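Uncharacterized protein (Arthrobacter sp., PDB 3KOP) is of unknown function but adopts a cyclophilin-like fold and belongs to the DUF3830 family. Local coordinates at residues Ala67-Tyr72 with Ala165-Trp170; Pro80-Ala85 with Val123-Asp128. One frame throughout, in Å; residues are numbered along the deposited sequence.

Contact 1: residues Ala67-Tyr72 with Ala165-Trp170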
loop_
_atom_site.group_PDB
_atom_site.type_symbol
_atom_site.label_atom_id
_atom_site.label_comp_id
_atom_site.label_asym_id
_atom_site.label_seq_id
_atom_site.Cartn_x
_atom_site.Cartn_y
_atom_site.Cartn_z
ATOM N N ALA F 67 1.824 -0.650 -14.164
ATOM C CA ALA F 67 2.401 0.650 -13.810
ATOM C C ALA F 67 1.699 1.842 -14.498
ATOM O O ALA F 67 2.075 3.009 -14.333
ATOM C CB ALA F 67 3.923 0.658 -14.106
ATOM N N ARG F 68 0.675 1.514 -15.261
ATOM C CA ARG F 68 -0.250 2.448 -15.851
ATOM C C ARG F 68 0.262 3.194 -17.062
ATOM O O ARG F 68 0.269 2.603 -18.138
ATOM C CB ARG F 68 -0.928 3.358 -14.828
ATOM C CG ARG F 68 -2.277 3.819 -15.393
ATOM C CD ARG F 68 -2.931 4.610 -14.391
ATOM N NE ARG F 68 -4.297 4.929 -14.726
ATOM C CZ ARG F 68 -5.045 5.729 -13.993
ATOM N NH1 ARG F 68 -4.533 6.253 -12.897
ATOM N NH2 ARG F 68 -6.313 5.984 -14.336
ATOM N N ASN F 69 0.662 4.467 -16.934
ATOM C CA ASN F 69 1.050 5.261 -18.101
ATOM C C ASN F 69 2.510 5.075 -18.446
ATOM O O ASN F 69 3.348 5.991 -18.339
ATOM C CB ASN F 69 0.658 6.708 -17.901
ATOM C CG ASN F 69 -0.837 6.864 -17.741
ATOM O OD1 ASN F 69 -1.577 6.522 -18.659
ATOM N ND2 ASN F 69 -1.287 7.314 -16.577
ATOM N N GLU F 70 2.789 3.855 -18.871
ATOM C CA GLU F 70 4.144 3.374 -19.096
ATOM C C GLU F 70 4.304 2.623 -20.436
ATOM O O GLU F 70 3.465 1.773 -20.794
ATOM C CB GLU F 70 4.489 2.391 -18.000
ATOM C CG GLU F 70 5.906 1.880 -18.101
ATOM C CD GLU F 70 6.166 0.588 -17.349
ATOM O OE1 GLU F 70 5.194 -0.177 -17.100
ATOM O OE2 GLU F 70 7.377 0.344 -17.059
ATOM N N ILE F 71 5.412 2.887 -21.132
ATOM C CA ILE F 71 5.905 1.959 -22.158
ATOM C C ILE F 71 7.338 1.600 -21.778
ATOM O O ILE F 71 7.981 2.321 -21.034
ATOM C CB ILE F 71 5.832 2.502 -23.621
ATOM C CG1 ILE F 71 6.612 3.816 -23.788
ATOM C CG2 ILE F 71 4.385 2.622 -24.063
ATOM C CD1 ILE F 71 7.061 4.150 -25.262
ATOM N N TYR F 72 7.827 0.465 -22.274
ATOM C CA TYR F 72 9.171 0.041 -21.914
ATOM C C TYR F 72 9.713 -0.979 -22.920
ATOM O O TYR F 72 8.962 -1.495 -23.755
ATOM C CB TYR F 72 9.184 -0.539 -20.509
ATOM C CG TYR F 72 8.380 -1.793 -20.365
ATOM C CD1 TYR F 72 6.997 -1.742 -20.160
ATOM C CD2 TYR F 72 8.994 -3.062 -20.484
ATOM C CE1 TYR F 72 6.255 -2.897 -20.034
ATOM C CE2 TYR F 72 8.242 -4.235 -20.356
ATOM C CZ TYR F 72 6.877 -4.136 -20.140
ATOM O OH TYR F 72 6.104 -5.252 -20.015
ATOM N N ALA F 165 1.649 9.024 -28.907
ATOM C CA ALA F 165 2.121 7.761 -29.526
ATOM C C ALA F 165 1.879 6.545 -28.616
ATOM O O ALA F 165 1.539 5.450 -29.070
ATOM C CB ALA F 165 3.607 7.866 -29.905
ATOM N N CYS F 166 2.094 6.741 -27.325
ATOM C CA CYS F 166 1.933 5.668 -26.329
ATOM C C CYS F 166 0.459 5.259 -26.155
ATOM O O CYS F 166 0.149 4.071 -26.050
ATOM C CB CYS F 166 2.521 6.116 -24.989
ATOM S SG CYS F 166 4.304 6.323 -24.936
ATOM N N GLN F 167 -0.443 6.236 -26.195
ATOM C CA GLN F 167 -1.871 5.941 -26.183
ATOM C C GLN F 167 -2.223 5.097 -27.422
ATOM O O GLN F 167 -3.010 4.163 -27.329
ATOM C CB GLN F 167 -2.723 7.220 -26.107
ATOM C CG GLN F 167 -2.520 8.105 -24.848
ATOM C CD GLN F 167 -3.137 7.567 -23.558
ATOM O OE1 GLN F 167 -3.693 6.482 -23.509
ATOM N NE2 GLN F 167 -3.011 8.354 -22.491
ATOM N N ASP F 168 -1.604 5.394 -28.551
ATOM C CA ASP F 168 -1.819 4.650 -29.749
ATOM C C ASP F 168 -1.197 3.231 -29.637
ATOM O O ASP F 168 -1.722 2.293 -30.216
ATOM C CB ASP F 168 -1.239 5.412 -30.951
ATOM C CG ASP F 168 -1.547 4.727 -32.261
ATOM O OD1 ASP F 168 -2.701 4.793 -32.678
ATOM O OD2 ASP F 168 -0.658 4.097 -32.850
ATOM N N ILE F 169 -0.096 3.065 -28.900
ATOM C CA ILE F 169 0.379 1.713 -28.593
ATOM C C ILE F 169 -0.655 0.964 -27.738
ATOM O O ILE F 169 -0.938 -0.215 -27.970
ATOM C CB ILE F 169 1.766 1.721 -27.927
ATOM C CG1 ILE F 169 2.799 2.204 -28.930
ATOM C CG2 ILE F 169 2.131 0.333 -27.364
ATOM C CD1 ILE F 169 4.172 2.526 -28.308
ATOM N N TRP F 170 -1.240 1.659 -26.772
ATOM C CA TRP F 170 -2.230 1.064 -25.887
ATOM C C TRP F 170 -3.450 0.573 -26.710
ATOM O O TRP F 170 -3.862 -0.576 -26.573
ATOM C CB TRP F 170 -2.622 2.068 -24.787
ATOM C CG TRP F 170 -3.769 1.630 -23.954
ATOM C CD1 TRP F 170 -3.909 0.433 -23.309
ATOM C CD2 TRP F 170 -4.943 2.392 -23.643
ATOM N NE1 TRP F 170 -5.130 0.391 -22.642
ATOM C CE2 TRP F 170 -5.771 1.584 -22.828
ATOM C CE3 TRP F 170 -5.389 3.673 -23.997
ATOM C CZ2 TRP F 170 -7.019 2.020 -22.357
ATOM C CZ3 TRP F 170 -6.631 4.107 -23.504
ATOM C CH2 TRP F 170 -7.425 3.273 -22.704
HETATM O O HOH W 1 -2.559 8.910 -19.715
#
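Ile71, Cys166 and Ile169 form an apolar heart where strand 70-76 faces helix 159-172. The isoleucine places CG1 between its backbone N and carbonyl carbon (chi1 58°), which carries the ethyl arm out to the helix. Ile71 CD1 lies 3.5 Å from Cys166 SG, while CG1 stands 3.6 Å from the same sulfur, so the thiol lies alongside the arm. The other branch, Ile71 CG2, comes within 3.8 Å of Cys166 SG and 4.3 Å of Ile169 CD1. Cys166 and Ile169, three residues apart, both direct their CB atoms at the strand, so that Ile71 meets both. Val61 of the adjacent strand 57-63 and Leu28 of strand 23-28, farther across the sheet, both touch Ile71 and Ile169. With the side chain of Ile71 cut back to an alanine, the Cys166 sulfur is likely to lose its main apolar neighbour here, leaving a gap between strand and helix. Nearby a water weakly bridges Asn69 OD1 (2.8 Å) and, in one of two conformers, Gln167 NE2 (2.9 Å), while Asn69 ND2 bonds to Ser111 O and Gln167 OE1 to Lys65 NZ, both of the second subunit. Apolar contact joins the central trio, so this patch probably owes its hold to burial.

Contact 2: residues Pro80-Ala85 with Val123-Asp128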
loop_
_atom_site.group_PDB
_atom_site.type_symbol
_atom_site.label_atom_id
_atom_site.label_comp_id
_atom_site.label_asym_id
_atom_site.label_seq_id
_atom_site.Cartn_x
_atom_site.Cartn_y
_atom_site.Cartn_z
ATOM N N PRO F 80 28.983 -3.162 -16.807
ATOM C CA PRO F 80 29.865 -4.140 -16.160
ATOM C C PRO F 80 29.360 -4.502 -14.768
ATOM O O PRO F 80 29.482 -5.627 -14.351
ATOM C CB PRO F 80 31.213 -3.425 -16.095
ATOM C CG PRO F 80 31.150 -2.373 -17.165
ATOM C CD PRO F 80 29.699 -1.954 -17.241
ATOM N N LYS F 81 28.792 -3.545 -14.053
ATOM C CA LYS F 81 28.001 -3.871 -12.875
ATOM C C LYS F 81 26.763 -2.998 -12.767
ATOM O O LYS F 81 26.767 -1.816 -13.124
ATOM C CB LYS F 81 28.820 -3.806 -11.583
ATOM C CG LYS F 81 29.364 -2.458 -11.188
ATOM C CD LYS F 81 29.939 -2.483 -9.756
ATOM C CE LYS F 81 28.888 -2.937 -8.730
ATOM N NZ LYS F 81 29.172 -2.494 -7.316
ATOM N N GLU F 82 25.702 -3.602 -12.267
ATOM C CA GLU F 82 24.444 -2.915 -12.140
ATOM C C GLU F 82 24.595 -1.749 -11.198
ATOM O O GLU F 82 25.380 -1.790 -10.257
ATOM C CB GLU F 82 23.351 -3.877 -11.679
ATOM C CG GLU F 82 22.973 -4.886 -12.720
ATOM C CD GLU F 82 22.515 -4.269 -14.005
ATOM O OE1 GLU F 82 21.495 -3.536 -14.004
ATOM O OE2 GLU F 82 23.175 -4.521 -15.047
ATOM N N PRO F 83 23.845 -0.676 -11.450
ATOM C CA PRO F 83 24.002 0.521 -10.642
ATOM C C PRO F 83 23.485 0.386 -9.217
ATOM O O PRO F 83 23.881 1.159 -8.358
ATOM C CB PRO F 83 23.193 1.586 -11.420
ATOM C CG PRO F 83 22.237 0.852 -12.222
ATOM C CD PRO F 83 22.879 -0.496 -12.543
ATOM N N GLY F 84 22.595 -0.574 -8.974
ATOM C CA GLY F 84 21.876 -0.638 -7.712
ATOM C C GLY F 84 20.863 0.482 -7.559
ATOM O O GLY F 84 20.708 1.323 -8.452
ATOM N N ALA F 85 20.196 0.504 -6.415
ATOM C CA ALA F 85 19.136 1.513 -6.150
ATOM C C ALA F 85 19.725 2.928 -6.214
ATOM O O ALA F 85 20.703 3.244 -5.543
ATOM C CB ALA F 85 18.439 1.270 -4.796
ATOM N N VAL F 123 20.263 -18.330 -15.309
ATOM C CA VAL F 123 19.642 -17.164 -14.672
ATOM C C VAL F 123 20.323 -15.858 -15.108
ATOM O O VAL F 123 21.410 -15.500 -14.614
ATOM C CB VAL F 123 19.637 -17.278 -13.127
ATOM N N GLN F 124 19.622 -15.130 -15.986
ATOM C CA GLN F 124 20.153 -13.991 -16.729
ATOM C C GLN F 124 19.673 -12.657 -16.143
ATOM O O GLN F 124 18.577 -12.589 -15.589
ATOM C CB GLN F 124 19.568 -14.084 -18.130
ATOM C CG GLN F 124 20.445 -13.775 -19.239
ATOM C CD GLN F 124 20.166 -14.728 -20.380
ATOM O OE1 GLN F 124 19.070 -14.710 -20.961
ATOM N NE2 GLN F 124 21.132 -15.594 -20.686
ATOM N N THR F 125 20.468 -11.603 -16.305
ATOM C CA THR F 125 20.076 -10.269 -15.814
ATOM C C THR F 125 19.511 -9.478 -16.987
ATOM O O THR F 125 20.107 -9.443 -18.061
ATOM C CB THR F 125 21.234 -9.540 -15.156
ATOM O OG1 THR F 125 21.672 -10.315 -14.036
ATOM C CG2 THR F 125 20.810 -8.147 -14.674
ATOM N N ILE F 126 18.306 -8.940 -16.791
ATOM C CA ILE F 126 17.608 -8.173 -17.813
ATOM C C ILE F 126 17.407 -6.716 -17.328
ATOM O O ILE F 126 17.174 -6.475 -16.132
ATOM C CB ILE F 126 16.233 -8.807 -18.107
ATOM C CG1 ILE F 126 16.385 -10.300 -18.433
ATOM C CG2 ILE F 126 15.479 -8.022 -19.192
ATOM C CD1 ILE F 126 17.529 -10.627 -19.301
ATOM N N VAL F 127 17.511 -5.760 -18.247
ATOM C CA VAL F 127 17.231 -4.361 -17.926
ATOM C C VAL F 127 15.919 -3.947 -18.600
ATOM O O VAL F 127 15.681 -4.256 -19.784
ATOM C CB VAL F 127 18.424 -3.457 -18.299
ATOM C CG1 VAL F 127 18.090 -1.947 -18.098
ATOM C CG2 VAL F 127 19.662 -3.849 -17.435
ATOM N N ASP F 128 15.065 -3.312 -17.801
ATOM C CA ASP F 128 13.804 -2.684 -18.229
ATOM C C ASP F 128 14.077 -1.196 -18.290
ATOM O O ASP F 128 14.411 -0.593 -17.279
ATOM C CB ASP F 128 12.726 -3.017 -17.201
ATOM C CG ASP F 128 11.376 -2.438 -17.504
ATOM O OD1 ASP F 128 11.253 -1.315 -18.077
ATOM O OD2 ASP F 128 10.386 -3.108 -17.091
#
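Glu82 reaches from a loop without regular structure toward strand 125-132, where it meets Val127 and Thr125. The backbones stay well apart, with 9.3 Å between Glu82 CA and Thr125 CA, so the gap is spanned by side chains. The glutamate is folded rather than extended: CG lies beside the backbone N (chi1 -69°), and a second bend at chi2 (-57°) brings the carboxylate up to the methyls of Thr125 and Val127. Its OE1 is 3.9 Å from Val127 CG2, whereas Val127 CG1 keeps 5.6 Å from Glu82 OE1; a single methyl of the valine therefore does the touching. These two side chains run past each other in opposite senses. That branch choice follows from the valine torsion, with CG1 anti to the backbone N (chi1 174°) and CG2 left on the loop side. Thr125 also offers a methyl, its CG2 lying 4.3 Å from Glu82 CD. The threonine OG1, by contrast, is 6.1 Å from Glu82 OE2, too distant for a hydrogen bond. Thr125 and Val127 alternate with Ile126, whose CB points away, and so share one face of the strand. Glu82 OE1 finds its polar partners on strand 96-103, in hydrogen bonds to Thr101 OG1 and Tyr99 OH. Tyr99 also packs on Val127 and Pro83. Both hydroxyl bonds go to OE1, the oxygen that also faces Val127 CG2, so they probably set the carboxylate's position, while the strand methyls add van der Waals contact.

Overall arrangement
From the N terminus, residues 67-72 lead into strand 70-76, and the loop carrying 80-85 follows. After 37 intervening residues, of which 109-122 are not modelled, 123-128 returns and closes contact 2. The chain then continues through the long strand 145-157 to helix 159-172, where 165-170 closes contact 1 after 92 residues; the smaller loop thus lies wholly within the larger, and the two do not cross. Contact 1 ties the helix to the sheet, and contact 2 brings an irregular loop against it. Their centres are about 23 Å apart, yet strands 70-76 and 125-132 are antiparallel neighbours, and Tyr72 CB packs 3.3 Å from Asp128 OD1 where they adjoin.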